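Local coordinates for copper-transporting ATPase (Sulfolobus solfataricus, PDB 2YJ4), which probably couples ATP hydrolysis to copper transport across the membrane as a type IB P-type ATPase, here represented by its soluble ATP-binding part, at residues I156-D161 with E177-L182; E185-I190 with A211-L216; N199-I204 with L216-V221; D206-A211 with V227-N232. The protein carries 1 engineered substitution. All coordinates share one frame; numbering follows the deposited sequence.

Interaction 1: I156-D161 with E177-L182. With PO4 (phosphate ion), chain D.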
loop_
_atom_site.group_PDB
_atom_site.type_symbol
_atom_site.label_atom_id
_atom_site.label_comp_id
_atom_site.label_asym_id
_atom_site.label_seq_id
_atom_site.Cartn_x
_atom_site.Cartn_y
_atom_site.Cartn_z
ATOM N N ILE A 156 -11.917 8.743 5.639
ATOM C CA ILE A 156 -11.327 7.753 6.514
ATOM C C ILE A 156 -10.192 7.049 5.783
ATOM O O ILE A 156 -10.300 6.748 4.586
ATOM C CB ILE A 156 -12.386 6.701 6.961
ATOM C CG1 ILE A 156 -13.582 7.392 7.635
ATOM C CG2 ILE A 156 -11.751 5.651 7.871
ATOM C CD1 ILE A 156 -14.724 6.456 7.999
ATOM N N ILE A 157 -9.102 6.786 6.491
ATOM C CA ILE A 157 -8.050 5.950 5.938
ATOM C C ILE A 157 -7.958 4.616 6.678
ATOM O O ILE A 157 -7.979 4.582 7.900
ATOM C CB ILE A 157 -6.700 6.631 5.981
ATOM C CG1 ILE A 157 -6.763 7.949 5.196
ATOM C CG2 ILE A 157 -5.629 5.687 5.417
ATOM C CD1 ILE A 157 -5.483 8.767 5.238
ATOM N N LEU A 158 -7.875 3.532 5.908
ATOM C CA LEU A 158 -7.682 2.173 6.412
ATOM C C LEU A 158 -6.408 1.527 5.852
ATOM O O LEU A 158 -6.065 1.732 4.690
ATOM C CB LEU A 158 -8.860 1.306 5.982
ATOM C CG LEU A 158 -10.257 1.750 6.375
ATOM C CD1 LEU A 158 -11.262 0.743 5.853
ATOM C CD2 LEU A 158 -10.344 1.910 7.882
ATOM N N SER A 159 -5.721 0.738 6.668
ATOM C CA SER A 159 -4.663 -0.147 6.158
ATOM C C SER A 159 -4.324 -1.285 7.120
ATOM O O SER A 159 -4.618 -1.215 8.311
ATOM C CB SER A 159 -3.385 0.625 5.788
ATOM O OG SER A 159 -2.829 1.277 6.910
ATOM N N GLY A 160 -3.707 -2.334 6.584
ATOM C CA GLY A 160 -3.192 -3.413 7.407
ATOM C C GLY A 160 -1.800 -3.055 7.888
ATOM O O GLY A 160 -1.070 -3.899 8.410
ATOM N N ASP A 161 -1.437 -1.786 7.704
ATOM C CA ASP A 161 -0.099 -1.313 8.031
ATOM C C ASP A 161 -0.066 -0.864 9.465
ATOM O O ASP A 161 -1.106 -0.622 10.064
ATOM C CB ASP A 161 0.304 -0.151 7.124
ATOM C CG ASP A 161 1.592 -0.417 6.370
ATOM O OD1 ASP A 161 1.745 -1.538 5.837
ATOM O OD2 ASP A 161 2.446 0.492 6.313
ATOM N N GLU A 177 -9.299 10.886 11.032
ATOM C CA GLU A 177 -9.840 9.544 11.227
ATOM C C GLU A 177 -9.196 8.461 10.360
ATOM O O GLU A 177 -9.374 8.428 9.136
ATOM C CB GLU A 177 -11.349 9.551 11.025
ATOM C CG GLU A 177 -12.019 8.314 11.581
ATOM C CD GLU A 177 -13.468 8.552 11.942
ATOM O OE1 GLU A 177 -14.052 9.554 11.456
ATOM O OE2 GLU A 177 -14.014 7.735 12.720
ATOM N N TYR A 178 -8.458 7.571 11.015
ATOM C CA TYR A 178 -7.756 6.484 10.349
ATOM C C TYR A 178 -7.709 5.274 11.265
ATOM O O TYR A 178 -7.933 5.399 12.464
ATOM C CB TYR A 178 -6.330 6.902 10.014
ATOM C CG TYR A 178 -5.443 7.038 11.225
ATOM C CD1 TYR A 178 -4.767 5.938 11.736
ATOM C CD2 TYR A 178 -5.288 8.263 11.863
ATOM C CE1 TYR A 178 -3.959 6.048 12.842
ATOM C CE2 TYR A 178 -4.483 8.387 12.973
ATOM C CZ TYR A 178 -3.817 7.274 13.461
ATOM O OH TYR A 178 -3.007 7.379 14.573
ATOM N N TYR A 179 -7.404 4.113 10.691
ATOM C CA TYR A 179 -7.337 2.852 11.416
ATOM C C TYR A 179 -6.214 1.991 10.842
ATOM O O TYR A 179 -6.157 1.776 9.632
ATOM C CB TYR A 179 -8.662 2.108 11.286
ATOM C CG TYR A 179 -9.829 2.804 11.942
ATOM C CD1 TYR A 179 -9.743 3.274 13.245
ATOM C CD2 TYR A 179 -11.018 3.002 11.254
ATOM C CE1 TYR A 179 -10.819 3.918 13.849
ATOM C CE2 TYR A 179 -12.094 3.639 11.847
ATOM C CZ TYR A 179 -11.989 4.094 13.140
ATOM O OH TYR A 179 -13.054 4.735 13.725
ATOM N N SER A 180 -5.335 1.494 11.712
ATOM C CA SER A 180 -4.158 0.730 11.295
ATOM C C SER A 180 -4.202 -0.713 11.769
ATOM O O SER A 180 -5.018 -1.062 12.614
ATOM C CB SER A 180 -2.889 1.388 11.832
ATOM O OG SER A 180 -2.900 1.427 13.248
ATOM N N ASN A 181 -3.310 -1.542 11.228
ATOM C CA ASN A 181 -3.219 -2.962 11.591
ATOM C C ASN A 181 -4.512 -3.731 11.340
ATOM O O ASN A 181 -4.938 -4.557 12.159
ATOM C CB ASN A 181 -2.782 -3.138 13.050
ATOM C CG ASN A 181 -2.329 -4.562 13.351
ATOM O OD1 ASN A 181 -1.923 -5.296 12.444
ATOM N ND2 ASN A 181 -2.395 -4.959 14.624
ATOM N N LEU A 182 -5.114 -3.464 10.188
ATOM C CA LEU A 182 -6.420 -3.994 9.852
ATOM C C LEU A 182 -6.306 -5.121 8.835
ATOM O O LEU A 182 -5.587 -5.008 7.845
ATOM C CB LEU A 182 -7.278 -2.878 9.260
ATOM C CG LEU A 182 -8.381 -2.183 10.058
ATOM C CD1 LEU A 182 -7.986 -1.856 11.487
ATOM C CD2 LEU A 182 -8.790 -0.915 9.315
HETATM P P PO4 D . -3.597 -1.758 2.804
HETATM O O1 PO4 D . -3.023 -0.471 3.360
HETATM O O2 PO4 D . -4.512 -2.397 3.827
HETATM O O3 PO4 D . -4.354 -1.441 1.539
HETATM O O4 PO4 D . -2.494 -2.777 2.536
#

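Interaction 2: E185-I190 with A211-L216. With PO4 (phosphate ion), chain D.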
loop_
_atom_site.group_PDB
_atom_site.type_symbol
_atom_site.label_atom_id
_atom_site.label_comp_id
_atom_site.label_asym_id
_atom_site.label_seq_id
_atom_site.Cartn_x
_atom_site.Cartn_y
_atom_site.Cartn_z
ATOM N N GLU A 185 -10.920 -8.741 6.995
ATOM C CA GLU A 185 -12.061 -8.997 7.859
ATOM C C GLU A 185 -12.405 -7.799 8.731
ATOM O O GLU A 185 -13.569 -7.439 8.853
ATOM C CB GLU A 185 -11.836 -10.244 8.715
ATOM C CG GLU A 185 -11.847 -11.528 7.926
ATOM C CD GLU A 185 -10.636 -11.682 7.002
ATOM O OE1 GLU A 185 -9.495 -11.381 7.429
ATOM O OE2 GLU A 185 -10.826 -12.129 5.849
ATOM N N ASP A 186 -11.406 -7.175 9.336
ATOM C CA ASP A 186 -11.648 -5.923 10.036
ATOM C C ASP A 186 -12.256 -4.886 9.096
ATOM O O ASP A 186 -13.223 -4.205 9.460
ATOM C CB ASP A 186 -10.355 -5.340 10.598
ATOM C CG ASP A 186 -9.678 -6.258 11.575
ATOM O OD1 ASP A 186 -10.384 -7.016 12.296
ATOM O OD2 ASP A 186 -8.429 -6.208 11.615
ATOM N N LYS A 187 -11.689 -4.747 7.899
ATOM C CA LYS A 187 -12.140 -3.681 7.018
ATOM C C LYS A 187 -13.595 -3.895 6.619
ATOM O O LYS A 187 -14.388 -2.946 6.592
ATOM C CB LYS A 187 -11.274 -3.577 5.770
ATOM C CG LYS A 187 -9.878 -3.044 5.997
ATOM C CD LYS A 187 -9.115 -3.191 4.688
ATOM C CE LYS A 187 -7.741 -2.600 4.763
ATOM N NZ LYS A 187 -6.963 -3.124 3.616
ATOM N N VAL A 188 -13.935 -5.145 6.316
ATOM C CA VAL A 188 -15.287 -5.500 5.936
ATOM C C VAL A 188 -16.231 -5.021 7.022
ATOM O O VAL A 188 -17.271 -4.418 6.731
ATOM C CB VAL A 188 -15.430 -7.022 5.744
ATOM C CG1 VAL A 188 -16.875 -7.468 5.931
ATOM C CG2 VAL A 188 -14.900 -7.432 4.377
ATOM N N ARG A 189 -15.829 -5.244 8.273
ATOM C CA ARG A 189 -16.664 -4.922 9.428
ATOM C C ARG A 189 -16.825 -3.433 9.706
ATOM O O ARG A 189 -17.923 -2.964 10.031
ATOM C CB ARG A 189 -16.156 -5.649 10.660
ATOM C CG ARG A 189 -16.658 -7.066 10.706
ATOM C CD ARG A 189 -15.975 -7.855 11.776
ATOM N NE ARG A 189 -16.709 -9.083 12.042
ATOM C CZ ARG A 189 -16.185 -10.131 12.660
ATOM N NH1 ARG A 189 -14.917 -10.084 13.054
ATOM N NH2 ARG A 189 -16.921 -11.224 12.866
ATOM N N ILE A 190 -15.739 -2.687 9.565
ATOM C CA ILE A 190 -15.816 -1.238 9.687
ATOM C C ILE A 190 -16.794 -0.625 8.665
ATOM O O ILE A 190 -17.675 0.176 9.022
ATOM C CB ILE A 190 -14.424 -0.612 9.594
ATOM C CG1 ILE A 190 -13.582 -1.072 10.794
ATOM C CG2 ILE A 190 -14.522 0.904 9.509
ATOM C CD1 ILE A 190 -12.191 -0.498 10.843
ATOM N N ALA A 211 -9.691 -6.018 -1.719
ATOM C CA ALA A 211 -10.771 -6.500 -2.585
ATOM C C ALA A 211 -12.133 -6.656 -1.891
ATOM O O ALA A 211 -13.133 -6.082 -2.332
ATOM C CB ALA A 211 -10.377 -7.773 -3.277
ATOM N N ALA A 212 -12.173 -7.427 -0.811
ATOM C CA ALA A 212 -13.430 -7.711 -0.122
ATOM C C ALA A 212 -14.076 -6.440 0.438
ATOM O O ALA A 212 -15.261 -6.229 0.256
ATOM C CB ALA A 212 -13.235 -8.773 0.981
ATOM N N ALA A 213 -13.303 -5.591 1.107
ATOM C CA ALA A 213 -13.794 -4.253 1.430
ATOM C C ALA A 213 -14.347 -3.501 0.186
ATOM O O ALA A 213 -15.420 -2.904 0.256
ATOM C CB ALA A 213 -12.719 -3.446 2.093
ATOM N N LEU A 214 -13.636 -3.525 -0.944
ATOM C CA LEU A 214 -14.097 -2.750 -2.111
ATOM C C LEU A 214 -15.448 -3.274 -2.604
ATOM O O LEU A 214 -16.320 -2.496 -3.013
ATOM C CB LEU A 214 -13.095 -2.788 -3.282
ATOM C CG LEU A 214 -11.769 -2.034 -3.248
ATOM C CD1 LEU A 214 -10.846 -2.560 -4.345
ATOM C CD2 LEU A 214 -12.011 -0.548 -3.414
ATOM N N ALA A 215 -15.593 -4.597 -2.569
ATOM C CA ALA A 215 -16.779 -5.267 -3.077
ATOM C C ALA A 215 -17.998 -4.854 -2.274
ATOM O O ALA A 215 -19.128 -4.970 -2.744
ATOM C CB ALA A 215 -16.597 -6.765 -3.023
ATOM N N LEU A 216 -17.752 -4.344 -1.071
ATOM C CA LEU A 216 -18.817 -4.050 -0.124
ATOM C C LEU A 216 -19.137 -2.556 -0.079
ATOM O O LEU A 216 -20.151 -2.147 0.489
ATOM C CB LEU A 216 -18.421 -4.534 1.272
ATOM C CG LEU A 216 -19.508 -4.540 2.350
ATOM C CD1 LEU A 216 -20.643 -5.473 1.952
ATOM C CD2 LEU A 216 -18.944 -4.946 3.720
HETATM P P PO4 D . -3.597 -1.758 2.804
HETATM O O1 PO4 D . -3.023 -0.471 3.360
HETATM O O2 PO4 D . -4.512 -2.397 3.827
HETATM O O3 PO4 D . -4.354 -1.441 1.539
HETATM O O4 PO4 D . -2.494 -2.777 2.536
#

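Interaction 3: N199-I204 with L216-V221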
loop_
_atom_site.group_PDB
_atom_site.type_symbol
_atom_site.label_atom_id
_atom_site.label_comp_id
_atom_site.label_asym_id
_atom_site.label_seq_id
_atom_site.Cartn_x
_atom_site.Cartn_y
_atom_site.Cartn_z
ATOM N N ASN A 199 -24.459 5.433 6.267
ATOM C CA ASN A 199 -23.498 6.169 5.461
ATOM C C ASN A 199 -23.356 5.555 4.083
ATOM O O ASN A 199 -23.420 4.339 3.930
ATOM C CB ASN A 199 -22.140 6.195 6.144
ATOM C CG ASN A 199 -22.126 7.079 7.347
ATOM O OD1 ASN A 199 -22.711 8.167 7.335
ATOM N ND2 ASN A 199 -21.468 6.624 8.409
ATOM N N LYS A 200 -23.170 6.404 3.083
ATOM C CA LYS A 200 -22.904 5.944 1.732
ATOM C C LYS A 200 -21.404 6.041 1.450
ATOM O O LYS A 200 -20.827 7.116 1.405
ATOM C CB LYS A 200 -23.714 6.758 0.724
ATOM C CG LYS A 200 -25.218 6.489 0.777
ATOM C CD LYS A 200 -25.579 5.166 0.117
ATOM C CE LYS A 200 -27.051 4.830 0.308
ATOM N NZ LYS A 200 -27.414 3.518 -0.320
ATOM N N VAL A 201 -20.772 4.897 1.268
ATOM C CA VAL A 201 -19.329 4.838 1.268
ATOM C C VAL A 201 -18.743 4.632 -0.121
ATOM O O VAL A 201 -19.142 3.717 -0.862
ATOM C CB VAL A 201 -18.851 3.720 2.206
ATOM C CG1 VAL A 201 -17.325 3.544 2.103
ATOM C CG2 VAL A 201 -19.295 4.019 3.639
ATOM N N LEU A 202 -17.808 5.506 -0.474
ATOM C CA LEU A 202 -16.998 5.318 -1.673
ATOM C C LEU A 202 -15.601 4.966 -1.201
ATOM O O LEU A 202 -15.051 5.647 -0.331
ATOM C CB LEU A 202 -16.968 6.578 -2.543
ATOM C CG LEU A 202 -16.229 6.409 -3.883
ATOM C CD1 LEU A 202 -16.785 7.332 -4.941
ATOM C CD2 LEU A 202 -14.731 6.602 -3.731
ATOM N N MET A 203 -15.040 3.890 -1.741
ATOM C CA MET A 203 -13.728 3.433 -1.293
ATOM C C MET A 203 -12.793 3.256 -2.454
ATOM O O MET A 203 -13.165 2.725 -3.501
ATOM C CB MET A 203 -13.800 2.116 -0.505
ATOM C CG MET A 203 -12.431 1.400 -0.330
ATOM S SD MET A 203 -12.572 -0.091 0.695
ATOM C CE MET A 203 -13.926 0.471 1.717
ATOM N N ILE A 204 -11.569 3.710 -2.255
ATOM C CA ILE A 204 -10.527 3.469 -3.221
ATOM C C ILE A 204 -9.566 2.437 -2.633
ATOM O O ILE A 204 -9.138 2.560 -1.487
ATOM C CB ILE A 204 -9.801 4.767 -3.614
ATOM C CG1 ILE A 204 -10.812 5.810 -4.083
ATOM C CG2 ILE A 204 -8.808 4.499 -4.727
ATOM C CD1 ILE A 204 -11.142 6.868 -3.060
ATOM N N LEU A 216 -17.752 -4.344 -1.071
ATOM C CA LEU A 216 -18.817 -4.050 -0.124
ATOM C C LEU A 216 -19.137 -2.556 -0.079
ATOM O O LEU A 216 -20.151 -2.147 0.489
ATOM C CB LEU A 216 -18.421 -4.534 1.272
ATOM C CG LEU A 216 -19.508 -4.540 2.350
ATOM C CD1 LEU A 216 -20.643 -5.473 1.952
ATOM C CD2 LEU A 216 -18.944 -4.946 3.720
ATOM N N ALA A 217 -18.265 -1.742 -0.666
ATOM C CA ALA A 217 -18.516 -0.306 -0.731
ATOM C C ALA A 217 -19.717 0.005 -1.624
ATOM O O ALA A 217 -20.058 -0.770 -2.522
ATOM C CB ALA A 217 -17.287 0.451 -1.210
ATOM N N ASP A 218 -20.354 1.138 -1.355
ATOM C CA ASP A 218 -21.485 1.596 -2.154
ATOM C C ASP A 218 -21.012 1.967 -3.551
ATOM O O ASP A 218 -21.671 1.701 -4.540
ATOM C CB ASP A 218 -22.197 2.766 -1.456
ATOM C CG ASP A 218 -22.984 2.312 -0.227
ATOM O OD1 ASP A 218 -24.144 1.853 -0.400
ATOM O OD2 ASP A 218 -22.436 2.394 0.899
ATOM N N VAL A 219 -19.849 2.587 -3.629
ATOM C CA VAL A 219 -19.160 2.674 -4.907
ATOM C C VAL A 219 -17.684 2.406 -4.672
ATOM O O VAL A 219 -17.098 2.882 -3.698
ATOM C CB VAL A 219 -19.414 4.008 -5.649
ATOM C CG1 VAL A 219 -20.016 5.040 -4.708
ATOM C CG2 VAL A 219 -18.141 4.526 -6.312
ATOM N N SER A 220 -17.102 1.612 -5.556
ATOM C CA SER A 220 -15.750 1.155 -5.355
ATOM C C SER A 220 -14.844 1.569 -6.510
ATOM O O SER A 220 -15.200 1.414 -7.678
ATOM C CB SER A 220 -15.745 -0.364 -5.182
ATOM O OG SER A 220 -16.417 -0.991 -6.257
ATOM N N VAL A 221 -13.675 2.090 -6.160
ATOM C CA VAL A 221 -12.655 2.419 -7.126
ATOM C C VAL A 221 -11.390 1.596 -6.885
ATOM O O VAL A 221 -10.869 1.555 -5.778
ATOM C CB VAL A 221 -12.303 3.922 -7.074
ATOM C CG1 VAL A 221 -11.406 4.292 -8.244
ATOM C CG2 VAL A 221 -13.577 4.776 -7.084
#

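Interaction 4: D206-A211 with V227-N232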
loop_
_atom_site.group_PDB
_atom_site.type_symbol
_atom_site.label_atom_id
_atom_site.label_comp_id
_atom_site.label_asym_id
_atom_site.label_seq_id
_atom_site.Cartn_x
_atom_site.Cartn_y
_atom_site.Cartn_z
ATOM N N ASP A 206 -6.593 -1.084 -3.753
ATOM C CA ASP A 206 -5.480 -1.511 -4.590
ATOM C C ASP A 206 -4.809 -2.719 -3.963
ATOM O O ASP A 206 -4.108 -2.600 -2.949
ATOM C CB ASP A 206 -4.440 -0.394 -4.686
ATOM C CG ASP A 206 -3.187 -0.819 -5.431
ATOM O OD1 ASP A 206 -2.407 -1.619 -4.863
ATOM O OD2 ASP A 206 -2.978 -0.346 -6.580
ATOM N N GLY A 207 -4.998 -3.889 -4.549
ATOM C CA GLY A 207 -4.248 -5.024 -4.052
ATOM C C GLY A 207 -5.008 -5.942 -3.121
ATOM O O GLY A 207 -6.154 -5.683 -2.755
ATOM N N VAL A 208 -4.345 -7.019 -2.724
ATOM C CA VAL A 208 -5.033 -8.135 -2.098
ATOM C C VAL A 208 -5.929 -7.716 -0.920
ATOM O O VAL A 208 -7.137 -7.941 -0.954
ATOM C CB VAL A 208 -4.050 -9.278 -1.714
ATOM C CG1 VAL A 208 -3.210 -8.890 -0.510
ATOM C CG2 VAL A 208 -4.806 -10.567 -1.457
ATOM N N ASN A 209 -5.346 -7.069 0.086
ATOM C CA ASN A 209 -6.069 -6.710 1.313
ATOM C C ASN A 209 -7.222 -5.707 1.151
ATOM O O ASN A 209 -7.840 -5.316 2.146
ATOM C CB ASN A 209 -5.090 -6.214 2.395
ATOM N N ASP A 210 -7.520 -5.306 -0.092
ATOM C CA ASP A 210 -8.585 -4.320 -0.338
ATOM C C ASP A 210 -9.825 -4.884 -1.035
ATOM O O ASP A 210 -10.890 -4.294 -0.952
ATOM C CB ASP A 210 -8.064 -3.108 -1.138
ATOM C CG ASP A 210 -6.881 -2.418 -0.468
ATOM O OD1 ASP A 210 -6.578 -2.734 0.698
ATOM O OD2 ASP A 210 -6.241 -1.560 -1.112
ATOM N N ALA A 211 -9.691 -6.018 -1.719
ATOM C CA ALA A 211 -10.771 -6.500 -2.585
ATOM C C ALA A 211 -12.133 -6.656 -1.891
ATOM O O ALA A 211 -13.133 -6.082 -2.332
ATOM C CB ALA A 211 -10.377 -7.773 -3.277
ATOM N N VAL A 227 -4.309 -4.978 -8.320
ATOM C CA VAL A 227 -4.393 -6.407 -8.605
ATOM C C VAL A 227 -5.750 -6.806 -9.188
ATOM O O VAL A 227 -6.748 -6.079 -9.051
ATOM C CB VAL A 227 -4.102 -7.251 -7.340
ATOM C CG1 VAL A 227 -2.788 -6.807 -6.721
ATOM C CG2 VAL A 227 -5.245 -7.125 -6.327
ATOM N N ASP A 228 -5.779 -7.968 -9.834
ATOM C CA ASP A 228 -6.959 -8.401 -10.576
ATOM C C ASP A 228 -8.205 -8.636 -9.712
ATOM O O ASP A 228 -9.289 -8.170 -10.058
ATOM C CB ASP A 228 -6.637 -9.613 -11.458
ATOM C CG ASP A 228 -6.057 -9.209 -12.810
ATOM O OD1 ASP A 228 -6.542 -8.210 -13.403
ATOM O OD2 ASP A 228 -5.109 -9.882 -13.276
ATOM N N ILE A 229 -8.052 -9.349 -8.599
ATOM C CA ILE A 229 -9.164 -9.552 -7.667
ATOM C C ILE A 229 -9.828 -8.218 -7.274
ATOM O O ILE A 229 -11.049 -8.140 -7.126
ATOM C CB ILE A 229 -8.722 -10.308 -6.394
ATOM C CG1 ILE A 229 -7.780 -9.442 -5.541
ATOM C CG2 ILE A 229 -8.074 -11.642 -6.756
ATOM C CD1 ILE A 229 -7.355 -10.091 -4.227
ATOM N N SER A 230 -9.021 -7.169 -7.115
ATOM C CA SER A 230 -9.543 -5.844 -6.790
ATOM C C SER A 230 -10.344 -5.238 -7.950
ATOM O O SER A 230 -11.461 -4.738 -7.760
ATOM C CB SER A 230 -8.405 -4.906 -6.380
ATOM O OG SER A 230 -8.026 -5.144 -5.040
ATOM N N LYS A 231 -9.766 -5.298 -9.147
ATOM C CA LYS A 231 -10.370 -4.701 -10.331
ATOM C C LYS A 231 -11.659 -5.397 -10.786
ATOM O O LYS A 231 -12.591 -4.732 -11.212
ATOM C CB LYS A 231 -9.359 -4.668 -11.480
ATOM C CG LYS A 231 -8.045 -3.979 -11.153
ATOM C CD LYS A 231 -6.932 -4.469 -12.091
ATOM C CE LYS A 231 -6.696 -3.513 -13.248
ATOM N NZ LYS A 231 -6.200 -2.199 -12.737
ATOM N N ASN A 232 -11.719 -6.725 -10.709
ATOM C CA ASN A 232 -12.913 -7.435 -11.173
ATOM C C ASN A 232 -14.093 -7.248 -10.220
ATOM O O ASN A 232 -15.149 -7.854 -10.403
ATOM C CB ASN A 232 -12.670 -8.939 -11.350
ATOM C CG ASN A 232 -11.281 -9.266 -11.867
ATOM O OD1 ASN A 232 -10.634 -10.194 -11.368
ATOM N ND2 ASN A 232 -10.812 -8.519 -12.867
#

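Interaction 1: I156-D161 with E177-L182
Ile157 and Leu158 pair with Tyr178 and Tyr179 as neighbouring parallel strands, and five backbone hydrogen bonds join the two segments. Ile157 N donates to Glu177 O at 3.1 Å, Ile157 O receives Tyr179 N, and Ser159 N continues the ladder to Tyr179 O. Beyond the strands the chains stay joined: Leu182 N meets Ser159 O at 3.0 Å and Asn181 N meets Asp161 O at 2.7 Å, both donors tilted from the carbonyl plane.

Apolar contact gathers on the face that holds Leu158 and Tyr179. With CG anti to its carbonyl carbon (chi1 -57°), Leu158 runs alongside Tyr179 and sets CD2 at the ring edge, 3.6 Å from Tyr179 CD2. The same methyl touches Leu182 CD2 at 3.5 Å, and Ile190 of helix 184-196 packs against both Tyr179 and Leu182.

Polar contacts cluster at the strand end. Gly160 N donates to phosphate O2 at 2.9 Å, while Asp161 OD2 forms a salt bridge with Lys35. Ser159, Gly160 and Asp161 bind ATP, and their place matches motif II of the haloacid dehalogenase fold; the main-chain bonds to 177-182 probably help hold this anion-binding turn, with the Asp161-Lys35 bridge beside it.

Interaction 2: E185-I190 with A211-L216
Val188, Lys187, Ala212, Ala213 and Leu216, the residues that meet here, bring no ring, amide or carboxylate to the interface, so there are no faces or edges to assign and the contact is made by aliphatic carbons. Helices 185-190 and 211-216 run nearly parallel, their axes 8.5 Å apart at closest approach and crossing at -17°. The small alanines probably allow this spacing: Ala213 CB sits 4.0 Å from Lys187 CB, and the nearest CA pair, Val188 with Ala213, is 4.9 Å apart.

Val188 divides its two methyls between partners. CG1 lies anti to the backbone N (chi1 156°) and meets Leu216 CD2 at 3.9 Å, the two side chains crossing at about a right angle; CG2 turns to Ala212 CB at 4.0 Å. Leu216 CD2 also rests on the backbone of the facing helix, 3.5 Å from Val188 O.

Lys187 leaves this apolar seam soon after CB. Its chain is extended beyond CG and carries NZ away from Ala213 to phosphate O2, a hydrogen bond of 2.6 Å. NZ is also held by a salt bridge to Asp210 OD1 and a hydrogen bond to Asn209 O, with a weak one to Asn34 OD1. Lys187 binds ATP and corresponds to the motif III lysine of haloacid dehalogenase-like enzymes. The chemistry separates two tasks: the methyl packing is consistent with the close spacing of the helices, while NZ bridges the phosphate, the carboxylate of Asp210 and the carbonyl of Asn209.

Interaction 3: N199-I204 with L216-V221
Strands 201-204 and 219-221 pair in parallel, their axes 4.8 Å apart at closest approach, with Met203 N donating to Val219 O at 3.0 Å and Met203 O receiving Val221 N in a nearly straight bond (175°).

Leu202, Ile204, Val219 and Val221 share one face. Leu202 CD1 presses on Val219 CG2 at 3.4 Å, its CD2 reaches Val221 CG2, and Ile204 lies alongside Val221, with CG1 3.8 Å from Val221 CB. On the other face Met203 CB packs on Ala217 CB at 3.9 Å.

Just ahead of its strand, Asp218 turns CG anti to the carbonyl carbon (chi1 -72°) and offers OD2 to Val201 N at 3.0 Å; the donor comes from the anti side, 34° out of the carboxylate plane. Its OD1 faces Lys200 NZ in a long salt bridge of 3.7 Å. A leucine in place of Asp218 would probably leave Val201 N without this acceptor and Lys200 with only a weak, long-range ion pair to Glu27.

The pair belongs to a right-handed beta-alpha-beta crossover whose connecting helix, 211-216, lies over Met203 and Ser220. Strand 30-34 bonds to the far edge of 201-205, while helix 184-196 touches Met203 and Asp218.

Interaction 4: D206-A211 with V227-N232
Val227 faces Gly207 with two methyls at once: CG2 stands 3.3 Å and CG1 3.5 Å from Gly207 CA. No side chain intervenes on the glycine side. The backbone of Gly207 (phi 100°, psi 177°) is one in which a CB would run into the carbonyl oxygen of Asp206, so the residue suits this tight turn for its own backbone.

Ile229 lies side by side with Val208, the two pointing the same way. Its CG1 sits between the backbone N and the carbonyl carbon, and from there the chain extends so that CD1 meets Val208 CG2 at 3.8 Å and also touches Val208 CA. Farther back, Ile229 CG1 rests on Ala211 CB, again at 3.8 Å, giving the isoleucine two partners three residues apart in the sequence.

Ser230 brings the hydroxyl to the glycine. Gly207 N donates to Ser230 OG in a weak bond of 3.3 Å, bent to 122°, and Gly207 O lies 3.0 Å from the same oxygen. Within 206-211, Asp210 OD2 uses its anti lone pair to take Asp206 N at 2.7 Å, a bond that closes the loop on itself; the other carboxylate oxygen, OD1, is held in a salt bridge by Lys187 of helix 184-196.

This loop carries the Gly-Asp-Gly-Val-Asn-Asp sequence characteristic of P-type ATPases, including Asn209, which binds ATP. It leads from strand 201-205 into helix 211-216, and the short helix 228-231, which follows strand 219-223, packs against it through Ile229 and Ser230, with Val227 at the N-cap.

In the fold
All four contacts lie in the haloacid dehalogenase-like part of the chain, and interactions 1, 2 and 4 converge on the phosphate site. Interaction 2 is central to them: its centre is 12 Å from that of interaction 1, which it touches through Ile190, 11 Å from that of interaction 4, with which it shares Ala211, and 10 Å from that of interaction 3, with which it shares Leu216. The centres of interactions 1 and 3 are 16 Å apart, but both pair strands of the same sheet, 178-179 forming one of its edges. The phosphate draws on Gly160, Lys187 and Thr36. The bound AMP lies farther off, about 8 Å from the side chains of Asp161 and Val208.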